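Local coordinates for protein putative alpha-L-fucosidase (Bacteroides thetaiotaomicron VPI-5482, PDB 3GZA) that probably hydrolyses terminal alpha-L-fucosyl linkages as a glycoside hydrolase of family 29, at residues M22-Y28 against L313-P319; Y38-R44 against T81-G85; Y51-T57 against L98-W103; G130-N134 against F181-A185. All coordinates share one frame; numbering follows the deposited sequence. Where two conformers were deposited one is given.

Contact 1: residues M22-Y28 against L313-P319; sequences MGAVFHY and LILGLTP. With EDO (1,2-ethanediol), chain D.
G23 and V25 hold L313-P319 in parallel register, and the pairing closes the TIM-type barrel: the first strand, 22-26, meets the last, 312-317. G23 N gives to L313 O at 2.8 Å, and G23 O takes L315 N; V25 N and V25 O repeat the pattern with L315 O and L317 N. Beyond the strand end the bond from H27 N to L317 O is weak, at 3.5 Å. L317 shows how one side chain fills the layer between sheet and helices. Its CB lies 3.8 Å from F26 CE2, CG comes near the methyl of A24, and CD1 wedges between F26 CZ and A24 CB. Chi1 of -55° sets CG anti to the carbonyl carbon, which lets the leucine run beside F26 in the same direction. L333 of helix 327-344 and A68 of helix 61-69 pack against it from outside. Past the strands, P319 CG sits at the edge of the F26 ring, while Y28 turns its own edge toward P319, with CE1 3.3 Å from P319 O.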
loop_
_atom_site.group_PDB
_atom_site.type_symbol
_atom_site.label_atom_id
_atom_site.label_comp_id
_atom_site.label_asym_id
_atom_site.label_seq_id
_atom_site.Cartn_x
_atom_site.Cartn_y
_atom_site.Cartn_z
HETATM N N MSE A 22 -12.854 -32.742 9.946
HETATM C CA MSE A 22 -13.278 -31.871 8.878
HETATM C C MSE A 22 -13.169 -30.428 9.304
HETATM O O MSE A 22 -13.395 -30.097 10.489
HETATM C CB MSE A 22 -14.718 -32.115 8.559
HETATM C CG MSE A 22 -15.029 -33.391 7.927
HETATM SE SE MSE A 22 -16.958 -33.533 7.550
HETATM C CE MSE A 22 -16.993 -32.071 6.262
ATOM N N GLY A 23 -12.845 -29.597 8.334
ATOM C CA GLY A 23 -12.805 -28.151 8.515
ATOM C C GLY A 23 -13.132 -27.436 7.225
ATOM O O GLY A 23 -13.310 -28.075 6.196
ATOM N N ALA A 24 -13.188 -26.106 7.291
ATOM C CA ALA A 24 -13.462 -25.291 6.126
ATOM C C ALA A 24 -12.447 -24.171 5.986
ATOM O O ALA A 24 -11.955 -23.621 6.982
ATOM C CB ALA A 24 -14.868 -24.671 6.220
ATOM N N VAL A 25 -12.142 -23.817 4.747
ATOM C CA VAL A 25 -11.326 -22.630 4.440
ATOM C C VAL A 25 -12.248 -21.697 3.571
ATOM O O VAL A 25 -12.937 -22.122 2.633
ATOM C CB VAL A 25 -9.976 -22.927 3.755
ATOM C CG1 VAL A 25 -10.183 -23.603 2.390
ATOM C CG2 VAL A 25 -9.134 -21.626 3.664
ATOM N N PHE A 26 -12.274 -20.416 3.925
ATOM C CA PHE A 26 -13.038 -19.396 3.264
ATOM C C PHE A 26 -12.074 -18.460 2.555
ATOM O O PHE A 26 -11.265 -17.824 3.239
ATOM C CB PHE A 26 -13.870 -18.570 4.275
ATOM C CG PHE A 26 -14.923 -19.360 5.012
ATOM C CD1 PHE A 26 -14.574 -20.123 6.130
ATOM C CD2 PHE A 26 -16.212 -19.409 4.545
ATOM C CE1 PHE A 26 -15.576 -20.874 6.781
ATOM C CE2 PHE A 26 -17.168 -20.107 5.213
ATOM C CZ PHE A 26 -16.838 -20.858 6.337
ATOM N N HIS A 27 -12.101 -18.457 1.224
ATOM C CA HIS A 27 -11.304 -17.555 0.409
ATOM C C HIS A 27 -12.108 -16.295 0.091
ATOM O O HIS A 27 -13.257 -16.382 -0.349
ATOM C CB HIS A 27 -10.859 -18.222 -0.893
ATOM C CG HIS A 27 -9.778 -19.244 -0.724
ATOM N ND1 HIS A 27 -9.994 -20.507 -0.198
ATOM C CD2 HIS A 27 -8.469 -19.180 -1.019
ATOM C CE1 HIS A 27 -8.844 -21.166 -0.183
ATOM N NE2 HIS A 27 -7.903 -20.383 -0.683
ATOM N N TYR A 28 -11.517 -15.118 0.322
ATOM C CA TYR A 28 -12.173 -13.857 0.074
ATOM C C TYR A 28 -11.077 -12.829 -0.197
ATOM O O TYR A 28 -10.103 -12.769 0.560
ATOM C CB TYR A 28 -13.008 -13.507 1.300
ATOM C CG TYR A 28 -14.273 -12.704 1.099
ATOM C CD1 TYR A 28 -15.180 -13.108 0.154
ATOM C CD2 TYR A 28 -14.565 -11.634 1.911
ATOM C CE1 TYR A 28 -16.381 -12.451 0.012
ATOM C CE2 TYR A 28 -15.749 -10.955 1.770
ATOM C CZ TYR A 28 -16.654 -11.402 0.859
ATOM O OH TYR A 28 -17.876 -10.794 0.723
ATOM N N LEU A 313 -10.175 -33.521 6.306
ATOM C CA LEU A 313 -10.670 -32.941 5.069
ATOM C C LEU A 313 -11.009 -31.474 5.259
ATOM O O LEU A 313 -11.748 -31.109 6.201
ATOM C CB LEU A 313 -11.922 -33.696 4.654
ATOM C CG LEU A 313 -12.755 -33.174 3.480
ATOM C CD1 LEU A 313 -11.934 -33.222 2.152
ATOM C CD2 LEU A 313 -14.112 -33.930 3.305
ATOM N N ILE A 314 -10.526 -30.635 4.339
ATOM C CA ILE A 314 -10.817 -29.230 4.341
ATOM C C ILE A 314 -11.660 -28.852 3.115
ATOM O O ILE A 314 -11.230 -29.072 1.999
ATOM C CB ILE A 314 -9.549 -28.338 4.400
ATOM C CG1 ILE A 314 -8.727 -28.729 5.650
ATOM C CG2 ILE A 314 -9.957 -26.837 4.403
ATOM C CD1 ILE A 314 -7.403 -27.879 5.837
ATOM N N LEU A 315 -12.840 -28.305 3.351
ATOM C CA LEU A 315 -13.677 -27.846 2.282
ATOM C C LEU A 315 -13.483 -26.365 1.984
ATOM O O LEU A 315 -13.524 -25.542 2.912
ATOM C CB LEU A 315 -15.156 -28.082 2.651
ATOM C CG LEU A 315 -15.647 -29.514 2.905
ATOM C CD1 LEU A 315 -17.083 -29.489 3.448
ATOM C CD2 LEU A 315 -15.545 -30.366 1.632
ATOM N N GLY A 316 -13.346 -26.017 0.710
ATOM C CA GLY A 316 -13.231 -24.611 0.299
ATOM C C GLY A 316 -14.572 -23.995 0.018
ATOM O O GLY A 316 -15.302 -24.360 -0.962
ATOM N N LEU A 317 -14.908 -23.058 0.885
ATOM C CA LEU A 317 -16.186 -22.369 0.805
ATOM C C LEU A 317 -15.987 -20.934 0.319
ATOM O O LEU A 317 -14.957 -20.307 0.543
ATOM C CB LEU A 317 -16.869 -22.406 2.166
ATOM C CG LEU A 317 -17.054 -23.803 2.765
ATOM C CD1 LEU A 317 -17.878 -23.735 4.064
ATOM C CD2 LEU A 317 -17.616 -24.843 1.725
ATOM N N THR A 318 -17.047 -20.395 -0.278
ATOM C CA THR A 318 -16.933 -19.126 -1.052
ATOM C C THR A 318 -17.983 -18.078 -0.710
ATOM O O THR A 318 -19.087 -18.048 -1.344
ATOM C CB THR A 318 -17.004 -19.423 -2.550
ATOM O OG1 THR A 318 -18.257 -20.013 -2.915
ATOM C CG2 THR A 318 -15.907 -20.381 -2.970
ATOM N N PRO A 319 -17.651 -17.182 0.228
ATOM C CA PRO A 319 -18.630 -16.084 0.484
ATOM C C PRO A 319 -18.744 -15.229 -0.772
ATOM O O PRO A 319 -17.793 -15.030 -1.508
ATOM C CB PRO A 319 -18.008 -15.328 1.632
ATOM C CG PRO A 319 -17.049 -16.318 2.268
ATOM C CD PRO A 319 -16.531 -17.128 1.166
HETATM C C1 EDO D . -6.241 -22.771 -2.096
HETATM O O1 EDO D . -5.616 -21.631 -1.496
HETATM C C2 EDO D . -6.013 -23.890 -1.130
HETATM O O2 EDO D . -4.649 -24.253 -1.204
HETATM O O HOH W 1 -12.515 -21.536 -0.503
HETATM O O HOH W 2 -15.327 -16.189 -2.199
#

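Contact 2: residues Y38-R44 against T81-G85; sequences YGQGNNR and THETG
The carboxylate of E83 is gripped by four side chains of Y38-R44, two on each oxygen. Y38 OH donates to E83 OE1 at 2.6 Å, on the syn side but 27° out of the carboxylate plane, while N43 ND2 reaches the anti lone pair of the same OE1 at 2.9 Å, with the oxygen lying in the asparagine's amide plane. Q40 NE2 donates to the syn lone pair of E83 OE2, 3.0 Å away, in a more bent bond. R44 NE comes from above the carboxylate plane to 2.9 Å from the same OE2 to make the salt bridge, its guanidinium turned 76° from the carboxylate. A water bridges R44 NH2 and E83 OE2. With chi1 at -67° and an extended chain beyond CG, E83 carries its charge straight into this ring of donors. A glutamine in its place would probably leave R44 without its charge mate and set an amide N-H against one of the donors. H82 also brings CE1 to 3.6 Å from Y38 OH, and a water links H82 ND1 to N43 ND2, weakly on the asparagine side. The contact thus joins the start of helix 40-45, with G39 at its N-cap, to the loop that follows barrel strand 75-79, and R44 continues across to W133 in a cation-pi contact.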
loop_
_atom_site.group_PDB
_atom_site.type_symbol
_atom_site.label_atom_id
_atom_site.label_comp_id
_atom_site.label_asym_id
_atom_site.label_seq_id
_atom_site.Cartn_x
_atom_site.Cartn_y
_atom_site.Cartn_z
ATOM N N TYR A 38 -12.488 -15.677 -11.872
ATOM C CA TYR A 38 -11.146 -15.609 -11.307
ATOM C C TYR A 38 -10.147 -16.177 -12.266
ATOM O O TYR A 38 -10.357 -17.251 -12.810
ATOM C CB TYR A 38 -11.108 -16.409 -10.010
ATOM C CG TYR A 38 -9.748 -16.584 -9.358
ATOM C CD1 TYR A 38 -9.010 -15.490 -8.914
ATOM C CD2 TYR A 38 -9.232 -17.833 -9.144
ATOM C CE1 TYR A 38 -7.769 -15.644 -8.299
ATOM C CE2 TYR A 38 -7.988 -18.003 -8.481
ATOM C CZ TYR A 38 -7.259 -16.893 -8.071
ATOM O OH TYR A 38 -6.055 -17.128 -7.436
ATOM N N GLY A 39 -9.072 -15.427 -12.523
ATOM C CA GLY A 39 -7.970 -15.912 -13.378
ATOM C C GLY A 39 -6.740 -15.771 -12.517
ATOM O O GLY A 39 -6.285 -14.651 -12.266
ATOM N N GLN A 40 -6.216 -16.891 -11.996
ATOM C CA GLN A 40 -5.137 -16.861 -11.022
ATOM C C GLN A 40 -3.874 -16.224 -11.540
ATOM O O GLN A 40 -3.288 -15.362 -10.887
ATOM C CB GLN A 40 -4.857 -18.263 -10.504
ATOM C CG GLN A 40 -3.683 -18.292 -9.524
ATOM C CD GLN A 40 -3.618 -19.595 -8.772
ATOM O OE1 GLN A 40 -3.291 -20.633 -9.347
ATOM N NE2 GLN A 40 -3.936 -19.552 -7.492
ATOM N N GLY A 41 -3.489 -16.605 -12.744
ATOM C CA GLY A 41 -2.283 -16.071 -13.359
ATOM C C GLY A 41 -2.351 -14.567 -13.486
ATOM O O GLY A 41 -1.411 -13.833 -13.098
ATOM N N ASN A 42 -3.486 -14.108 -13.964
ATOM C CA ASN A 42 -3.727 -12.679 -14.150
ATOM C C ASN A 42 -3.776 -11.953 -12.820
ATOM O O ASN A 42 -3.169 -10.893 -12.641
ATOM C CB ASN A 42 -5.018 -12.511 -14.934
ATOM C CG ASN A 42 -5.363 -11.056 -15.230
ATOM O OD1 ASN A 42 -5.773 -10.278 -14.352
ATOM N ND2 ASN A 42 -5.241 -10.701 -16.501
ATOM N N ASN A 43 -4.515 -12.503 -11.879
ATOM C CA ASN A 43 -4.674 -11.851 -10.576
ATOM C C ASN A 43 -3.360 -11.638 -9.859
ATOM O O ASN A 43 -3.200 -10.628 -9.145
ATOM C CB ASN A 43 -5.588 -12.676 -9.661
ATOM C CG ASN A 43 -5.923 -11.976 -8.387
ATOM O OD1 ASN A 43 -6.494 -10.852 -8.389
ATOM N ND2 ASN A 43 -5.624 -12.614 -7.272
ATOM N N ARG A 44 -2.436 -12.597 -9.948
ATOM C CA ARG A 44 -1.158 -12.495 -9.227
ATOM C C ARG A 44 -0.301 -11.357 -9.760
ATOM O O ARG A 44 0.514 -10.834 -9.011
ATOM C CB ARG A 44 -0.386 -13.812 -9.348
ATOM C CG ARG A 44 -0.978 -14.963 -8.567
ATOM C CD ARG A 44 -0.365 -16.311 -9.003
ATOM N NE ARG A 44 -0.769 -17.365 -8.108
ATOM C CZ ARG A 44 -0.326 -18.625 -8.217
ATOM N NH1 ARG A 44 0.425 -18.957 -9.219
ATOM N NH2 ARG A 44 -0.664 -19.536 -7.322
ATOM N N THR A 81 -4.951 -12.622 3.923
ATOM C CA THR A 81 -4.439 -12.139 2.619
ATOM C C THR A 81 -4.375 -13.360 1.684
ATOM O O THR A 81 -4.451 -14.524 2.134
ATOM C CB THR A 81 -3.032 -11.583 2.617
ATOM O OG1 THR A 81 -2.085 -12.627 3.004
ATOM C CG2 THR A 81 -2.897 -10.368 3.569
ATOM N N HIS A 82 -4.245 -13.079 0.388
ATOM C CA HIS A 82 -4.165 -14.105 -0.610
ATOM C C HIS A 82 -3.134 -13.674 -1.643
ATOM O O HIS A 82 -1.938 -13.844 -1.396
ATOM C CB HIS A 82 -5.537 -14.540 -1.128
ATOM C CG HIS A 82 -5.480 -15.722 -2.020
ATOM N ND1 HIS A 82 -5.556 -15.616 -3.379
ATOM C CD2 HIS A 82 -5.323 -17.040 -1.749
ATOM C CE1 HIS A 82 -5.457 -16.817 -3.923
ATOM N NE2 HIS A 82 -5.288 -17.708 -2.953
ATOM N N GLU A 83 -3.548 -13.111 -2.792
ATOM C CA GLU A 83 -2.639 -12.716 -3.838
ATOM C C GLU A 83 -2.611 -11.232 -4.164
ATOM O O GLU A 83 -1.632 -10.765 -4.711
ATOM C CB GLU A 83 -2.990 -13.449 -5.141
ATOM C CG GLU A 83 -2.741 -14.972 -5.091
ATOM C CD GLU A 83 -3.447 -15.733 -6.201
ATOM O OE1 GLU A 83 -4.416 -15.195 -6.814
ATOM O OE2 GLU A 83 -3.098 -16.899 -6.402
ATOM N N THR A 84 -3.650 -10.473 -3.837
ATOM C CA THR A 84 -3.668 -9.054 -4.237
ATOM C C THR A 84 -2.795 -8.199 -3.339
ATOM O O THR A 84 -2.436 -7.096 -3.706
ATOM C CB THR A 84 -5.071 -8.444 -4.231
ATOM O OG1 THR A 84 -5.544 -8.318 -2.876
ATOM C CG2 THR A 84 -6.063 -9.260 -5.107
ATOM N N GLY A 85 -2.520 -8.724 -2.154
ATOM C CA GLY A 85 -1.863 -8.008 -1.095
ATOM C C GLY A 85 -2.823 -7.394 -0.098
ATOM O O GLY A 85 -2.337 -6.916 0.927
HETATM O O HOH W 3 -6.472 -13.240 -4.424
HETATM O O HOH W 4 -2.042 -18.727 -4.714
#

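Contact 3: residues Y51-T57 against L98-W103; sequences YNIFNPT and LKAVKW
W103 offers one indole face to both F54 and P56. F54 comes edge-on, its ring at 81° to the indole with centroids 5.6 Å apart, a T-shaped pair, and F54 CE1 also meets L98 CD2 at 3.7 Å. P56 lays CD over the five-membered ring, 3.6 Å from its centroid, in a CH-pi contact. With chi1 at 178°, CG of W103 stands anti to the backbone N, and the indole extends along F54-P56. Were the indole cut back to an alanine here, the F54 edge and the P56 ring would probably lose their shared face, with a gap opening beside I110. Further out, N55 OD1 lies at the indole edge, and W103 NE1 makes a weak 3.2 Å bond to P56 O. At the polar margin K102 N gives a nearly straight bond, 2.9 Å, to N52 OD1, which also takes a water shared with F54 O and W103 N. Y51 OH reaches A100 O through another water. This is loop-to-loop packing beside helix 110-121 in the barrel domain, its Y51 and A100 touching the second subunit.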
loop_
_atom_site.group_PDB
_atom_site.type_symbol
_atom_site.label_atom_id
_atom_site.label_comp_id
_atom_site.label_asym_id
_atom_site.label_seq_id
_atom_site.Cartn_x
_atom_site.Cartn_y
_atom_site.Cartn_z
ATOM N N TYR A 51 -10.033 -0.744 -5.293
ATOM C CA TYR A 51 -10.369 -1.580 -4.167
ATOM C C TYR A 51 -11.735 -1.286 -3.547
ATOM O O TYR A 51 -12.230 -2.089 -2.744
ATOM C CB TYR A 51 -9.292 -1.574 -3.100
ATOM C CG TYR A 51 -8.739 -0.211 -2.685
ATOM C CD1 TYR A 51 -9.387 0.648 -1.816
ATOM C CD2 TYR A 51 -7.471 0.160 -3.149
ATOM C CE1 TYR A 51 -8.810 1.852 -1.451
ATOM C CE2 TYR A 51 -6.889 1.332 -2.785
ATOM C CZ TYR A 51 -7.532 2.166 -1.936
ATOM O OH TYR A 51 -6.923 3.341 -1.614
ATOM N N ASN A 52 -12.387 -0.175 -3.898
ATOM C CA ASN A 52 -13.715 0.090 -3.380
ATOM C C ASN A 52 -14.829 -0.733 -4.009
ATOM O O ASN A 52 -16.004 -0.559 -3.702
ATOM C CB ASN A 52 -14.025 1.582 -3.269
ATOM C CG ASN A 52 -13.403 2.164 -2.000
ATOM O OD1 ASN A 52 -13.650 1.671 -0.885
ATOM N ND2 ASN A 52 -12.574 3.188 -2.161
ATOM N N ILE A 53 -14.473 -1.653 -4.889
ATOM C CA ILE A 53 -15.462 -2.637 -5.300
ATOM C C ILE A 53 -15.782 -3.533 -4.079
ATOM O O ILE A 53 -16.825 -4.208 -4.045
ATOM C CB ILE A 53 -14.995 -3.488 -6.506
ATOM C CG1 ILE A 53 -13.684 -4.273 -6.241
ATOM C CG2 ILE A 53 -14.907 -2.611 -7.774
ATOM C CD1 ILE A 53 -13.216 -5.242 -7.395
ATOM N N PHE A 54 -14.892 -3.537 -3.088
ATOM C CA PHE A 54 -15.098 -4.337 -1.887
ATOM C C PHE A 54 -16.194 -3.686 -1.053
ATOM O O PHE A 54 -15.933 -2.700 -0.328
ATOM C CB PHE A 54 -13.827 -4.392 -1.051
ATOM C CG PHE A 54 -13.878 -5.422 0.061
ATOM C CD1 PHE A 54 -14.365 -5.096 1.314
ATOM C CD2 PHE A 54 -13.430 -6.707 -0.163
ATOM C CE1 PHE A 54 -14.499 -6.026 2.290
ATOM C CE2 PHE A 54 -13.507 -7.684 0.838
ATOM C CZ PHE A 54 -14.023 -7.329 2.084
ATOM N N ASN A 55 -17.387 -4.267 -1.068
ATOM C CA ASN A 55 -18.542 -3.711 -0.366
ATOM C C ASN A 55 -19.593 -4.763 -0.000
ATOM O O ASN A 55 -20.707 -4.724 -0.545
ATOM C CB ASN A 55 -19.127 -2.578 -1.225
ATOM C CG ASN A 55 -20.144 -1.745 -0.501
ATOM O OD1 ASN A 55 -20.047 -1.550 0.718
ATOM N ND2 ASN A 55 -21.128 -1.224 -1.247
ATOM N N PRO A 56 -19.247 -5.724 0.878
ATOM C CA PRO A 56 -20.186 -6.796 1.257
ATOM C C PRO A 56 -21.193 -6.226 2.285
ATOM O O PRO A 56 -21.040 -6.399 3.498
ATOM C CB PRO A 56 -19.292 -7.864 1.848
ATOM C CG PRO A 56 -18.125 -7.163 2.396
ATOM C CD PRO A 56 -17.955 -5.880 1.549
ATOM N N THR A 57 -22.243 -5.587 1.799
ATOM C CA THR A 57 -23.172 -4.895 2.679
ATOM C C THR A 57 -24.046 -5.809 3.565
ATOM O O THR A 57 -24.669 -5.311 4.517
ATOM C CB THR A 57 -24.116 -3.922 1.884
ATOM O OG1 THR A 57 -24.897 -4.669 0.948
ATOM C CG2 THR A 57 -23.306 -2.807 1.166
ATOM N N LEU A 98 -8.390 -3.170 5.381
ATOM C CA LEU A 98 -9.714 -2.603 5.601
ATOM C C LEU A 98 -9.742 -1.153 6.044
ATOM O O LEU A 98 -10.795 -0.471 5.914
ATOM C CB LEU A 98 -10.538 -3.547 6.477
ATOM C CG LEU A 98 -10.904 -4.845 5.760
ATOM C CD1 LEU A 98 -11.481 -5.808 6.851
ATOM C CD2 LEU A 98 -11.887 -4.668 4.574
ATOM N N LYS A 99 -8.622 -0.628 6.542
ATOM C CA LYS A 99 -8.535 0.801 6.860
ATOM C C LYS A 99 -8.709 1.673 5.594
ATOM O O LYS A 99 -9.090 2.834 5.717
ATOM C CB LYS A 99 -7.183 1.141 7.495
ATOM C CG LYS A 99 -6.990 0.567 8.865
ATOM C CD LYS A 99 -5.703 1.018 9.484
ATOM C CE LYS A 99 -5.548 0.593 10.920
ATOM N NZ LYS A 99 -6.512 1.291 11.832
ATOM N N ALA A 100 -8.398 1.117 4.426
ATOM C CA ALA A 100 -8.375 1.923 3.204
ATOM C C ALA A 100 -9.701 2.138 2.541
ATOM O O ALA A 100 -9.835 3.033 1.709
ATOM C CB ALA A 100 -7.422 1.270 2.192
ATOM N N VAL A 101 -10.680 1.287 2.867
ATOM C CA VAL A 101 -11.894 1.232 2.097
ATOM C C VAL A 101 -13.047 1.983 2.717
ATOM O O VAL A 101 -13.038 2.273 3.922
ATOM C CB VAL A 101 -12.339 -0.242 1.844
ATOM C CG1 VAL A 101 -11.275 -1.019 1.107
ATOM C CG2 VAL A 101 -12.797 -0.927 3.159
ATOM N N LYS A 102 -14.013 2.366 1.886
ATOM C CA LYS A 102 -15.222 3.078 2.356
ATOM C C LYS A 102 -16.177 2.197 3.165
ATOM O O LYS A 102 -16.827 2.683 4.108
ATOM C CB LYS A 102 -15.973 3.665 1.163
ATOM C CG LYS A 102 -15.192 4.718 0.383
ATOM C CD LYS A 102 -15.918 5.045 -0.923
ATOM C CE LYS A 102 -15.202 6.167 -1.745
ATOM N NZ LYS A 102 -15.877 6.518 -3.087
ATOM N N TRP A 103 -16.215 0.903 2.820
ATOM C CA TRP A 103 -17.014 -0.073 3.549
ATOM C C TRP A 103 -16.666 -0.033 5.035
ATOM O O TRP A 103 -15.490 -0.026 5.415
ATOM C CB TRP A 103 -16.759 -1.456 2.979
ATOM C CG TRP A 103 -17.488 -2.547 3.668
ATOM C CD1 TRP A 103 -18.778 -2.893 3.481
ATOM C CD2 TRP A 103 -16.954 -3.479 4.624
ATOM N NE1 TRP A 103 -19.099 -3.976 4.272
ATOM C CE2 TRP A 103 -17.998 -4.361 4.968
ATOM C CE3 TRP A 103 -15.704 -3.665 5.206
ATOM C CZ2 TRP A 103 -17.829 -5.403 5.890
ATOM C CZ3 TRP A 103 -15.545 -4.687 6.101
ATOM C CH2 TRP A 103 -16.579 -5.549 6.430
HETATM O O HOH W 5 -7.629 4.398 0.687
HETATM O O HOH W 6 -15.536 -0.008 0.090
HETATM O O HOH W 7 -11.656 4.450 0.163
#

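Contact 4: residues G130-N134 against F181-A185; sequences GIRWN and FDGGA
G130 and D182 bring their CA atoms to 4.7 Å with no direct hydrogen bond between the segments, and F181-G184 forms a type II beta turn closed by G184 N to F181 O. D182 CB packs on G130 CA at 3.7 Å. From there chi1 of 175° carries the carboxylate away from the backbone N to the edge of the W133 indole, where OD2 lies 3.3 Å from CD1. Waters supply the polar links: one donates to D182 OD1 and accepts from both W133 NE1 and R132 NH1, and another joins D182 OD2 to W133 N at 2.8 Å and 3.0 Å. A third spans I131 N and D182 O. R132 runs extended, CB 3.6 Å from D182 O, and N141 takes its NE. On the apolar side, in one of its two conformers, I131 brings CD1 to 3.9 Å from A185 CB, and that methyl in turn sits over a face of F181. The two loops follow neighbouring parallel barrel strands, 124-129 and 178-181, with F181 reaching back onto helix 148-171.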
loop_
_atom_site.group_PDB
_atom_site.type_symbol
_atom_site.label_atom_id
_atom_site.label_comp_id
_atom_site.label_asym_id
_atom_site.label_seq_id
_atom_site.Cartn_x
_atom_site.Cartn_y
_atom_site.Cartn_z
ATOM N N GLY A 130 -1.406 -15.299 2.746
ATOM C CA GLY A 130 -0.710 -15.438 1.474
ATOM C C GLY A 130 0.412 -14.415 1.409
ATOM O O GLY A 130 0.176 -13.191 1.413
ATOM N N ILE A 131 1.653 -14.876 1.441
ATOM C CA ILE A 131 2.851 -14.035 1.320
ATOM C C ILE A 131 3.651 -14.333 0.049
ATOM O O ILE A 131 4.620 -13.649 -0.262
ATOM C CB ILE A 131 3.816 -14.207 2.543
ATOM C CG1 ILE A 131 4.434 -15.606 2.633
ATOM C CG2 ILE A 131 3.103 -13.885 3.835
ATOM C CD1 ILE A 131 5.484 -15.662 3.664
ATOM N N ARG A 132 3.238 -15.363 -0.706
ATOM C CA ARG A 132 3.968 -15.801 -1.876
ATOM C C ARG A 132 3.758 -14.900 -3.097
ATOM O O ARG A 132 4.683 -14.723 -3.913
ATOM C CB ARG A 132 3.522 -17.244 -2.195
ATOM C CG ARG A 132 4.235 -17.884 -3.339
ATOM C CD ARG A 132 3.926 -19.365 -3.468
ATOM N NE ARG A 132 4.810 -19.984 -4.467
ATOM C CZ ARG A 132 4.521 -21.100 -5.145
ATOM N NH1 ARG A 132 3.392 -21.746 -4.925
ATOM N NH2 ARG A 132 5.368 -21.600 -6.022
ATOM N N TRP A 133 2.550 -14.397 -3.229
ATOM C CA TRP A 133 2.166 -13.499 -4.310
ATOM C C TRP A 133 1.562 -12.233 -3.696
ATOM O O TRP A 133 0.717 -12.287 -2.795
ATOM C CB TRP A 133 1.104 -14.149 -5.219
ATOM C CG TRP A 133 1.341 -15.601 -5.467
ATOM C CD1 TRP A 133 0.773 -16.635 -4.779
ATOM C CD2 TRP A 133 2.241 -16.194 -6.424
ATOM N NE1 TRP A 133 1.281 -17.833 -5.235
ATOM C CE2 TRP A 133 2.169 -17.595 -6.249
ATOM C CE3 TRP A 133 3.069 -15.691 -7.432
ATOM C CZ2 TRP A 133 2.901 -18.473 -7.036
ATOM C CZ3 TRP A 133 3.806 -16.568 -8.212
ATOM C CH2 TRP A 133 3.726 -17.964 -7.983
ATOM N N ASN A 134 2.014 -11.062 -4.156
ATOM C CA ASN A 134 1.434 -9.784 -3.738
ATOM C C ASN A 134 1.519 -8.880 -4.936
ATOM O O ASN A 134 2.605 -8.407 -5.314
ATOM C CB ASN A 134 2.196 -9.224 -2.547
ATOM C CG ASN A 134 1.590 -7.952 -2.018
ATOM O OD1 ASN A 134 1.087 -7.101 -2.812
ATOM N ND2 ASN A 134 1.593 -7.797 -0.652
ATOM N N PHE A 181 -0.004 -20.862 5.397
ATOM C CA PHE A 181 0.603 -19.977 4.420
ATOM C C PHE A 181 0.387 -20.526 3.025
ATOM O O PHE A 181 0.601 -21.734 2.796
ATOM C CB PHE A 181 2.083 -19.855 4.678
ATOM C CG PHE A 181 2.409 -19.142 5.962
ATOM C CD1 PHE A 181 2.421 -17.770 5.982
ATOM C CD2 PHE A 181 2.794 -19.823 7.097
ATOM C CE1 PHE A 181 2.745 -17.064 7.147
ATOM C CE2 PHE A 181 3.084 -19.105 8.291
ATOM C CZ PHE A 181 3.049 -17.732 8.282
ATOM N N ASP A 182 -0.023 -19.655 2.091
ATOM C CA ASP A 182 -0.238 -20.037 0.676
ATOM C C ASP A 182 1.018 -20.577 0.045
ATOM O O ASP A 182 1.902 -19.821 -0.300
ATOM C CB ASP A 182 -0.736 -18.783 -0.093
ATOM C CG ASP A 182 -0.878 -18.999 -1.564
ATOM O OD1 ASP A 182 -0.962 -20.182 -2.010
ATOM O OD2 ASP A 182 -0.937 -17.960 -2.277
ATOM N N GLY A 183 1.054 -21.873 -0.182
ATOM C CA GLY A 183 2.271 -22.470 -0.688
ATOM C C GLY A 183 3.424 -22.470 0.281
ATOM O O GLY A 183 4.567 -22.634 -0.128
ATOM N N GLY A 184 3.128 -22.306 1.568
ATOM C CA GLY A 184 4.112 -22.266 2.648
ATOM C C GLY A 184 4.755 -20.885 2.756
ATOM O O GLY A 184 4.393 -19.967 2.044
ATOM N N ALA A 185 5.770 -20.801 3.625
ATOM C CA ALA A 185 6.475 -19.538 3.872
ATOM C C ALA A 185 7.945 -19.667 3.475
ATOM O O ALA A 185 8.798 -18.905 3.939
ATOM C CB ALA A 185 6.292 -19.127 5.336
HETATM O O HOH W 8 2.508 -17.728 1.351
HETATM O O HOH W 9 0.665 -20.603 -4.187
HETATM O O HOH W 10 0.296 -15.590 -1.616
#

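From the N terminus, contact 1 opens on the first barrel strand and closes only at L313-P319, so the other three contacts nest within the loop it completes. Contacts 2 and 3 cross: Y38-R44 and Y51-T57 both precede T81-G85, and L98-W103 comes last. They tie the excursion after strand 22-26 to the one after strand 75-79. Contact 4 then follows in series, joining the loops after strands 124-129 and 178-181. Contact 1 touches contact 2 where H27 meets H82, and contact 3 where Y28 meets P56 and F54. Contacts 2 and 4 also meet, with a probable hydrogen bond between T81 and G130, whereas contacts 3 and 4 do not touch.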